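Local coordinates for scarecrow-like protein 3 (Arabidopsis thaliana, PDB 6KPB), which is probably a GRAS-family transcription factor involved in plant development and binds zinc finger proteins of the IDD group, among them JACKDAW, at residues A174-N188 with M212-I225. Residues are numbered along the deposited sequence; the frame is centred on the assembly and turned at random.
Sequences ASEPAQWLALLQAFN and MAHRLIEEAEKLDI
Helix 178-188, with L181 level with L216 and L184 with A220, runs alongside helix 212-223 in the same direction, the axes 10.0 Å apart at closest and inclined by 13°. At the N-terminal end M212 reaches across: its SD lies 3.5 Å from A174 CB and meets W180 at the ring edge, a Met-aromatic contact, while the bend at chi3 (-57°) lays CE against the backbone between E176 and P177. W180 is itself hydrogen-bonded through NE1 to D171 of the predicted VHIID motif. Midway, L181 splits its two branches: L181 CD1 stands over the centre of one face of the R215 guanidinium, 3.8 Å from R215 CZ, and L181 CD2 packs 3.7 Å from L216 CD2 and against the CB of E219. Replacing L181 with an alanine would probably strip the apolar cover from that face of the R215 guanidinium and open a gap beside L216 and E219. Such parallel helix pairs are expected of a Rossmann-like domain, where successive beta-alpha-beta crossovers link parallel strands; here strands 166-171, 196-203 and 227-233 alternate with the two helices. L184 enters as a knob among L216, E219, A220 and L223, its CD2 3.8 Å from I225 CD1. At the C-terminal end, N188 turns CG anti to its own N (chi1 -154°), bringing ND2 toward L223 O in a hydrogen bond so short that its exact geometry is doubtful, while N188 CB rests 3.7 Å from I225 CD1.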
ATOM      1  N   ALA A 174     -11.176 -22.337  -2.038  1.00 83.23           N
ATOM      2  CA  ALA A 174     -12.501 -21.996  -2.555  1.00 92.36           C
ATOM      3  C   ALA A 174     -12.575 -20.495  -2.842  1.00 93.21           C
ATOM      4  O   ALA A 174     -13.221 -19.717  -2.138  1.00 90.61           O
ATOM      5  CB  ALA A 174     -13.576 -22.434  -1.571  1.00 94.16           C
ATOM      6  N   SER A 175     -11.900 -20.101  -3.919  1.00 97.47           N
ATOM      7  CA  SER A 175     -11.842 -18.705  -4.337  1.00 95.07           C
ATOM      8  C   SER A 175     -12.710 -18.390  -5.545  1.00103.56           C
ATOM      9  O   SER A 175     -13.320 -17.320  -5.595  1.00117.38           O
ATOM     10  CB  SER A 175     -10.391 -18.304  -4.635  1.00 99.10           C
ATOM     11  OG  SER A 175      -9.746 -19.275  -5.442  1.00107.54           O
ATOM     12  N   GLU A 176     -12.793 -19.293  -6.520  1.00 95.65           N
ATOM     13  CA  GLU A 176     -13.576 -19.047  -7.727  1.00 90.04           C
ATOM     14  C   GLU A 176     -14.783 -19.974  -7.769  1.00 89.73           C
ATOM     15  O   GLU A 176     -14.614 -21.199  -7.888  1.00 86.19           O
ATOM     16  CB  GLU A 176     -12.716 -19.240  -8.977  1.00 77.99           C
ATOM     17  CG  GLU A 176     -13.482 -19.041 -10.273  1.00 87.62           C
ATOM     18  CD  GLU A 176     -14.046 -17.641 -10.402  1.00106.60           C
ATOM     19  OE1 GLU A 176     -13.262 -16.672 -10.306  1.00109.10           O
ATOM     20  OE2 GLU A 176     -15.275 -17.509 -10.585  1.00111.64           O
ATOM     21  N   PRO A 177     -16.010 -19.451  -7.679  1.00 83.83           N
ATOM     22  CA  PRO A 177     -17.192 -20.327  -7.730  1.00 81.72           C
ATOM     23  C   PRO A 177     -17.473 -20.916  -9.104  1.00 85.29           C
ATOM     24  O   PRO A 177     -18.325 -21.809  -9.202  1.00 93.37           O
ATOM     25  CB  PRO A 177     -18.331 -19.402  -7.279  1.00 84.44           C
ATOM     26  CG  PRO A 177     -17.857 -18.032  -7.612  1.00 81.04           C
ATOM     27  CD  PRO A 177     -16.369 -18.049  -7.404  1.00 91.65           C
ATOM     28  N   ALA A 178     -16.793 -20.458 -10.160  1.00 89.94           N
ATOM     29  CA  ALA A 178     -17.026 -21.006 -11.493  1.00 86.22           C
ATOM     30  C   ALA A 178     -16.674 -22.484 -11.584  1.00 87.47           C
ATOM     31  O   ALA A 178     -17.201 -23.186 -12.453  1.00 87.63           O
ATOM     32  CB  ALA A 178     -16.222 -20.220 -12.531  1.00 72.44           C
ATOM     33  N   GLN A 179     -15.796 -22.970 -10.705  1.00 86.49           N
ATOM     34  CA  GLN A 179     -15.409 -24.376 -10.738  1.00 85.61           C
ATOM     35  C   GLN A 179     -16.589 -25.284 -10.415  1.00 88.33           C
ATOM     36  O   GLN A 179     -16.783 -26.315 -11.069  1.00 93.08           O
ATOM     37  CB  GLN A 179     -14.261 -24.621  -9.760  1.00 86.26           C
ATOM     38  CG  GLN A 179     -13.855 -26.078  -9.621  1.00 88.82           C
ATOM     39  CD  GLN A 179     -12.671 -26.258  -8.692  1.00101.51           C
ATOM     40  OE1 GLN A 179     -12.416 -25.422  -7.824  1.00109.95           O
ATOM     41  NE2 GLN A 179     -11.936 -27.349  -8.873  1.00 98.21           N
ATOM     42  N   TRP A 180     -17.388 -24.921  -9.411  1.00 87.65           N
ATOM     43  CA  TRP A 180     -18.487 -25.771  -8.976  1.00 89.95           C
ATOM     44  C   TRP A 180     -19.830 -25.388  -9.585  1.00 92.07           C
ATOM     45  O   TRP A 180     -20.763 -26.197  -9.537  1.00 94.37           O
ATOM     46  CB  TRP A 180     -18.600 -25.756  -7.447  1.00 73.17           C
ATOM     47  CG  TRP A 180     -17.283 -25.954  -6.746  1.00 77.68           C
ATOM     48  CD1 TRP A 180     -16.723 -25.135  -5.809  1.00 84.30           C
ATOM     49  CD2 TRP A 180     -16.353 -27.031  -6.942  1.00 75.41           C
ATOM     50  NE1 TRP A 180     -15.510 -25.637  -5.402  1.00 88.51           N
ATOM     51  CE2 TRP A 180     -15.260 -26.799  -6.083  1.00 75.84           C
ATOM     52  CE3 TRP A 180     -16.341 -28.168  -7.755  1.00 76.04           C
ATOM     53  CZ2 TRP A 180     -14.167 -27.661  -6.017  1.00 73.07           C
ATOM     54  CZ3 TRP A 180     -15.254 -29.022  -7.688  1.00 69.53           C
ATOM     55  CH2 TRP A 180     -14.182 -28.762  -6.825  1.00 71.36           C
ATOM     56  N   LEU A 181     -19.954 -24.183 -10.146  1.00 92.72           N
ATOM     57  CA  LEU A 181     -21.186 -23.828 -10.844  1.00 90.86           C
ATOM     58  C   LEU A 181     -21.418 -24.740 -12.041  1.00 89.80           C
ATOM     59  O   LEU A 181     -22.551 -25.164 -12.300  1.00 90.53           O
ATOM     60  CB  LEU A 181     -21.142 -22.363 -11.282  1.00 93.75           C
ATOM     61  CG  LEU A 181     -21.308 -21.302 -10.192  1.00 88.83           C
ATOM     62  CD1 LEU A 181     -20.996 -19.919 -10.740  1.00 85.07           C
ATOM     63  CD2 LEU A 181     -22.711 -21.342  -9.613  1.00 79.81           C
ATOM     64  N   ALA A 182     -20.354 -25.063 -12.779  1.00 83.76           N
ATOM     65  CA  ALA A 182     -20.483 -25.987 -13.899  1.00 77.80           C
ATOM     66  C   ALA A 182     -20.780 -27.402 -13.417  1.00 82.95           C
ATOM     67  O   ALA A 182     -21.612 -28.101 -14.006  1.00 90.02           O
ATOM     68  CB  ALA A 182     -19.214 -25.964 -14.749  1.00 72.56           C
ATOM     69  N   LEU A 183     -20.112 -27.841 -12.347  1.00 80.44           N
ATOM     70  CA  LEU A 183     -20.352 -29.186 -11.831  1.00 83.78           C
ATOM     71  C   LEU A 183     -21.775 -29.338 -11.312  1.00 89.33           C
ATOM     72  O   LEU A 183     -22.344 -30.434 -11.373  1.00 93.08           O
ATOM     73  CB  LEU A 183     -19.346 -29.519 -10.728  1.00 79.30           C
ATOM     74  CG  LEU A 183     -19.351 -30.973 -10.251  1.00 83.47           C
ATOM     75  CD1 LEU A 183     -19.018 -31.894 -11.407  1.00 88.13           C
ATOM     76  CD2 LEU A 183     -18.378 -31.186  -9.100  1.00 76.42           C
ATOM     77  N   LEU A 184     -22.363 -28.255 -10.801  1.00 84.23           N
ATOM     78  CA  LEU A 184     -23.756 -28.298 -10.369  1.00 91.43           C
ATOM     79  C   LEU A 184     -24.680 -28.620 -11.538  1.00 94.01           C
ATOM     80  O   LEU A 184     -25.522 -29.521 -11.449  1.00102.12           O
ATOM     81  CB  LEU A 184     -24.145 -26.966  -9.726  1.00 96.71           C
ATOM     82  CG  LEU A 184     -23.989 -26.846  -8.211  1.00100.00           C
ATOM     83  CD1 LEU A 184     -24.137 -25.400  -7.772  1.00106.75           C
ATOM     84  CD2 LEU A 184     -25.016 -27.719  -7.514  1.00110.45           C
ATOM     85  N   GLN A 185     -24.530 -27.892 -12.647  1.00 93.45           N
ATOM     86  CA  GLN A 185     -25.362 -28.144 -13.819  1.00 91.02           C
ATOM     87  C   GLN A 185     -25.124 -29.541 -14.378  1.00 82.59           C
ATOM     88  O   GLN A 185     -26.067 -30.218 -14.803  1.00 82.94           O
ATOM     89  CB  GLN A 185     -25.091 -27.087 -14.892  1.00 87.34           C
ATOM     90  CG  GLN A 185     -25.743 -27.377 -16.237  1.00 84.28           C
ATOM     91  CD  GLN A 185     -27.259 -27.350 -16.174  1.00100.13           C
ATOM     92  OE1 GLN A 185     -27.875 -26.284 -16.219  1.00 96.65           O
ATOM     93  NE2 GLN A 185     -27.869 -28.526 -16.070  1.00103.45           N
ATOM     94  N   ALA A 186     -23.867 -29.991 -14.383  1.00 69.64           N
ATOM     95  CA  ALA A 186     -23.552 -31.304 -14.935  1.00 70.27           C
ATOM     96  C   ALA A 186     -24.149 -32.419 -14.086  1.00 86.86           C
ATOM     97  O   ALA A 186     -24.681 -33.399 -14.623  1.00 87.83           O
ATOM     98  CB  ALA A 186     -22.039 -31.465 -15.059  1.00 67.39           C
ATOM     99  N   PHE A 187     -24.066 -32.289 -12.758  1.00 85.98           N
ATOM    100  CA  PHE A 187     -24.726 -33.247 -11.876  1.00 95.92           C
ATOM    101  C   PHE A 187     -26.226 -33.278 -12.126  1.00 98.71           C
ATOM    102  O   PHE A 187     -26.846 -34.348 -12.104  1.00102.78           O
ATOM    103  CB  PHE A 187     -24.439 -32.900 -10.415  1.00 92.24           C
ATOM    104  CG  PHE A 187     -23.276 -33.648  -9.824  1.00 88.29           C
ATOM    105  CD1 PHE A 187     -23.066 -34.983 -10.126  1.00 83.15           C
ATOM    106  CD2 PHE A 187     -22.396 -33.015  -8.961  1.00 95.30           C
ATOM    107  CE1 PHE A 187     -21.998 -35.672  -9.581  1.00 83.12           C
ATOM    108  CE2 PHE A 187     -21.327 -33.699  -8.412  1.00 90.37           C
ATOM    109  CZ  PHE A 187     -21.128 -35.029  -8.723  1.00 88.17           C
ATOM    110  N   ASN A 188     -26.827 -32.113 -12.371  1.00 99.77           N
ATOM    111  CA  ASN A 188     -28.266 -32.060 -12.604  1.00107.14           C
ATOM    112  C   ASN A 188     -28.642 -32.692 -13.938  1.00101.85           C
ATOM    113  O   ASN A 188     -29.743 -33.238 -14.075  1.00105.54           O
ATOM    114  CB  ASN A 188     -28.753 -30.612 -12.547  1.00102.13           C
ATOM    115  CG  ASN A 188     -30.214 -30.503 -12.164  1.00115.03           C
ATOM    116  OD1 ASN A 188     -30.999 -31.423 -12.386  1.00134.63           O
ATOM    117  ND2 ASN A 188     -30.586 -29.373 -11.579  1.00119.91           N
ATOM    118  N   MET A 212     -18.861 -17.056  -2.680  1.00 89.36           N
ATOM    119  CA  MET A 212     -19.029 -18.391  -3.244  1.00 91.73           C
ATOM    120  C   MET A 212     -20.296 -19.048  -2.716  1.00103.13           C
ATOM    121  O   MET A 212     -21.095 -19.591  -3.488  1.00106.42           O
ATOM    122  CB  MET A 212     -17.810 -19.259  -2.937  1.00 88.85           C
ATOM    123  CG  MET A 212     -18.055 -20.733  -3.201  1.00 96.10           C
ATOM    124  SD  MET A 212     -16.552 -21.718  -3.230  1.00114.82           S
ATOM    125  CE  MET A 212     -15.628 -20.886  -4.517  1.00101.37           C
ATOM    126  N   ALA A 213     -20.498 -19.003  -1.397  1.00102.75           N
ATOM    127  CA  ALA A 213     -21.689 -19.599  -0.802  1.00 90.44           C
ATOM    128  C   ALA A 213     -22.957 -19.006  -1.398  1.00101.78           C
ATOM    129  O   ALA A 213     -23.886 -19.735  -1.763  1.00116.79           O
ATOM    130  CB  ALA A 213     -21.668 -19.409   0.714  1.00 86.15           C
ATOM    131  N   HIS A 214     -23.010 -17.677  -1.510  1.00 96.71           N
ATOM    132  CA  HIS A 214     -24.189 -17.028  -2.075  1.00104.81           C
ATOM    133  C   HIS A 214     -24.426 -17.467  -3.514  1.00105.05           C
ATOM    134  O   HIS A 214     -25.565 -17.751  -3.905  1.00101.97           O
ATOM    135  CB  HIS A 214     -24.041 -15.507  -2.000  1.00108.29           C
ATOM    136  CG  HIS A 214     -25.142 -14.759  -2.685  1.00114.93           C
ATOM    137  ND1 HIS A 214     -25.061 -14.353  -4.000  1.00118.05           N
ATOM    138  CD2 HIS A 214     -26.351 -14.345  -2.238  1.00119.33           C
ATOM    139  CE1 HIS A 214     -26.172 -13.720  -4.334  1.00119.94           C
ATOM    140  NE2 HIS A 214     -26.971 -13.701  -3.282  1.00121.15           N
ATOM    141  N   ARG A 215     -23.363 -17.536  -4.317  1.00 99.27           N
ATOM    142  CA  ARG A 215     -23.534 -17.880  -5.724  1.00 96.20           C
ATOM    143  C   ARG A 215     -23.900 -19.348  -5.896  1.00101.82           C
ATOM    144  O   ARG A 215     -24.707 -19.686  -6.763  1.00100.68           O
ATOM    145  CB  ARG A 215     -22.259 -17.563  -6.509  1.00 95.34           C
ATOM    146  CG  ARG A 215     -22.474 -17.412  -8.006  1.00111.82           C
ATOM    147  CD  ARG A 215     -21.988 -16.058  -8.498  1.00108.88           C
ATOM    148  NE  ARG A 215     -21.604 -16.093  -9.905  1.00116.48           N
ATOM    149  CZ  ARG A 215     -20.355 -16.243 -10.336  1.00118.18           C
ATOM    150  NH1 ARG A 215     -19.363 -16.372  -9.465  1.00118.34           N
ATOM    151  NH2 ARG A 215     -20.098 -16.263 -11.637  1.00121.92           N
ATOM    152  N   LEU A 216     -23.317 -20.230  -5.081  1.00102.13           N
ATOM    153  CA  LEU A 216     -23.599 -21.655  -5.219  1.00 91.91           C
ATOM    154  C   LEU A 216     -25.011 -21.992  -4.754  1.00 95.42           C
ATOM    155  O   LEU A 216     -25.721 -22.758  -5.417  1.00104.72           O
ATOM    156  CB  LEU A 216     -22.564 -22.473  -4.448  1.00 84.79           C
ATOM    157  CG  LEU A 216     -21.124 -22.391  -4.961  1.00 86.02           C
ATOM    158  CD1 LEU A 216     -20.244 -23.424  -4.272  1.00 82.23           C
ATOM    159  CD2 LEU A 216     -21.068 -22.555  -6.474  1.00 84.52           C
ATOM    160  N   ILE A 217     -25.439 -21.434  -3.617  1.00100.38           N
ATOM    161  CA  ILE A 217     -26.798 -21.684  -3.139  1.00100.20           C
ATOM    162  C   ILE A 217     -27.817 -21.123  -4.121  1.00104.29           C
ATOM    163  O   ILE A 217     -28.859 -21.738  -4.378  1.00106.67           O
ATOM    164  CB  ILE A 217     -26.992 -21.095  -1.727  1.00 93.93           C
ATOM    165  CG1 ILE A 217     -26.059 -21.772  -0.724  1.00 95.01           C
ATOM    166  CG2 ILE A 217     -28.439 -21.243  -1.276  1.00 83.08           C
ATOM    167  CD1 ILE A 217     -26.215 -21.252   0.693  1.00103.01           C
ATOM    168  N   GLU A 218     -27.528 -19.949  -4.691  1.00115.12           N
ATOM    169  CA  GLU A 218     -28.448 -19.338  -5.643  1.00116.02           C
ATOM    170  C   GLU A 218     -28.627 -20.211  -6.878  1.00107.63           C
ATOM    171  O   GLU A 218     -29.746 -20.370  -7.379  1.00108.26           O
ATOM    172  CB  GLU A 218     -27.944 -17.950  -6.038  1.00124.94           C
ATOM    173  CG  GLU A 218     -28.920 -17.143  -6.875  1.00130.55           C
ATOM    174  CD  GLU A 218     -28.314 -15.849  -7.378  1.00131.80           C
ATOM    175  OE1 GLU A 218     -27.101 -15.837  -7.673  1.00128.47           O
ATOM    176  OE2 GLU A 218     -29.047 -14.841  -7.473  1.00134.79           O
ATOM    177  N   GLU A 219     -27.535 -20.790  -7.383  1.00 91.22           N
ATOM    178  CA  GLU A 219     -27.637 -21.640  -8.565  1.00 82.22           C
ATOM    179  C   GLU A 219     -28.286 -22.976  -8.230  1.00 92.98           C
ATOM    180  O   GLU A 219     -29.120 -23.476  -8.994  1.00103.77           O
ATOM    181  CB  GLU A 219     -26.255 -21.853  -9.181  1.00 88.47           C
ATOM    182  CG  GLU A 219     -26.270 -22.586 -10.517  1.00106.57           C
ATOM    183  CD  GLU A 219     -26.905 -21.774 -11.634  1.00112.01           C
ATOM    184  OE1 GLU A 219     -27.021 -20.538 -11.490  1.00114.10           O
ATOM    185  OE2 GLU A 219     -27.289 -22.373 -12.662  1.00111.47           O
ATOM    186  N   ALA A 220     -27.921 -23.566  -7.088  1.00 89.38           N
ATOM    187  CA  ALA A 220     -28.507 -24.843  -6.695  1.00 91.43           C
ATOM    188  C   ALA A 220     -30.004 -24.712  -6.445  1.00 95.35           C
ATOM    189  O   ALA A 220     -30.775 -25.629  -6.754  1.00103.03           O
ATOM    190  CB  ALA A 220     -27.799 -25.385  -5.456  1.00 86.41           C
ATOM    191  N   GLU A 221     -30.436 -23.578  -5.884  1.00 97.16           N
ATOM    192  CA  GLU A 221     -31.864 -23.342  -5.701  1.00100.87           C
ATOM    193  C   GLU A 221     -32.579 -23.226  -7.042  1.00110.01           C
ATOM    194  O   GLU A 221     -33.722 -23.675  -7.182  1.00106.52           O
ATOM    195  CB  GLU A 221     -32.086 -22.084  -4.861  1.00 97.96           C
ATOM    196  N   LYS A 222     -31.922 -22.626  -8.038  1.00112.91           N
ATOM    197  CA  LYS A 222     -32.504 -22.574  -9.376  1.00109.18           C
ATOM    198  C   LYS A 222     -32.479 -23.945 -10.039  1.00102.62           C
ATOM    199  O   LYS A 222     -33.419 -24.315 -10.750  1.00 98.83           O
ATOM    200  CB  LYS A 222     -31.761 -21.553 -10.236  1.00100.32           C
ATOM    201  CG  LYS A 222     -31.961 -20.106  -9.817  1.00 97.82           C
ATOM    202  CD  LYS A 222     -31.047 -19.180 -10.605  1.00 97.30           C
ATOM    203  CE  LYS A 222     -31.172 -17.740 -10.133  1.00100.68           C
ATOM    204  NZ  LYS A 222     -30.071 -16.889 -10.662  1.00102.85           N
ATOM    205  N   LEU A 223     -31.410 -24.709  -9.820  1.00 97.29           N
ATOM    206  CA  LEU A 223     -31.266 -26.031 -10.415  1.00 92.94           C
ATOM    207  C   LEU A 223     -32.043 -27.110  -9.674  1.00105.50           C
ATOM    208  O   LEU A 223     -32.045 -28.262 -10.126  1.00114.93           O
ATOM    209  CB  LEU A 223     -29.785 -26.413 -10.481  1.00 82.81           C
ATOM    210  CG  LEU A 223     -28.997 -25.807 -11.642  1.00 91.73           C
ATOM    211  CD1 LEU A 223     -27.524 -26.160 -11.537  1.00 79.90           C
ATOM    212  CD2 LEU A 223     -29.571 -26.287 -12.962  1.00 95.46           C
ATOM    213  N   ASP A 224     -32.696 -26.771  -8.563  1.00105.47           N
ATOM    214  CA  ASP A 224     -33.477 -27.723  -7.774  1.00122.03           C
ATOM    215  C   ASP A 224     -32.625 -28.927  -7.375  1.00113.31           C
ATOM    216  O   ASP A 224     -33.018 -30.085  -7.528  1.00111.91           O
ATOM    217  CB  ASP A 224     -34.738 -28.152  -8.531  1.00132.89           C
ATOM    218  CG  ASP A 224     -35.777 -28.789  -7.625  1.00142.93           C
ATOM    219  OD1 ASP A 224     -36.206 -28.125  -6.657  1.00149.15           O
ATOM    220  OD2 ASP A 224     -36.152 -29.955  -7.871  1.00147.48           O
ATOM    221  N   ILE A 225     -31.437 -28.638  -6.863  1.00109.81           N
ATOM    222  CA  ILE A 225     -30.484 -29.648  -6.407  1.00108.77           C
ATOM    223  C   ILE A 225     -30.398 -29.567  -4.889  1.00107.61           C
ATOM    224  O   ILE A 225     -30.161 -28.477  -4.353  1.00102.63           O
ATOM    225  CB  ILE A 225     -29.090 -29.450  -7.036  1.00114.29           C
ATOM    226  CG1 ILE A 225     -29.049 -30.017  -8.459  1.00123.58           C
ATOM    227  CG2 ILE A 225     -28.011 -30.081  -6.170  1.00116.18           C
ATOM    228  CD1 ILE A 225     -27.667 -30.011  -9.083  1.00128.31           C
TER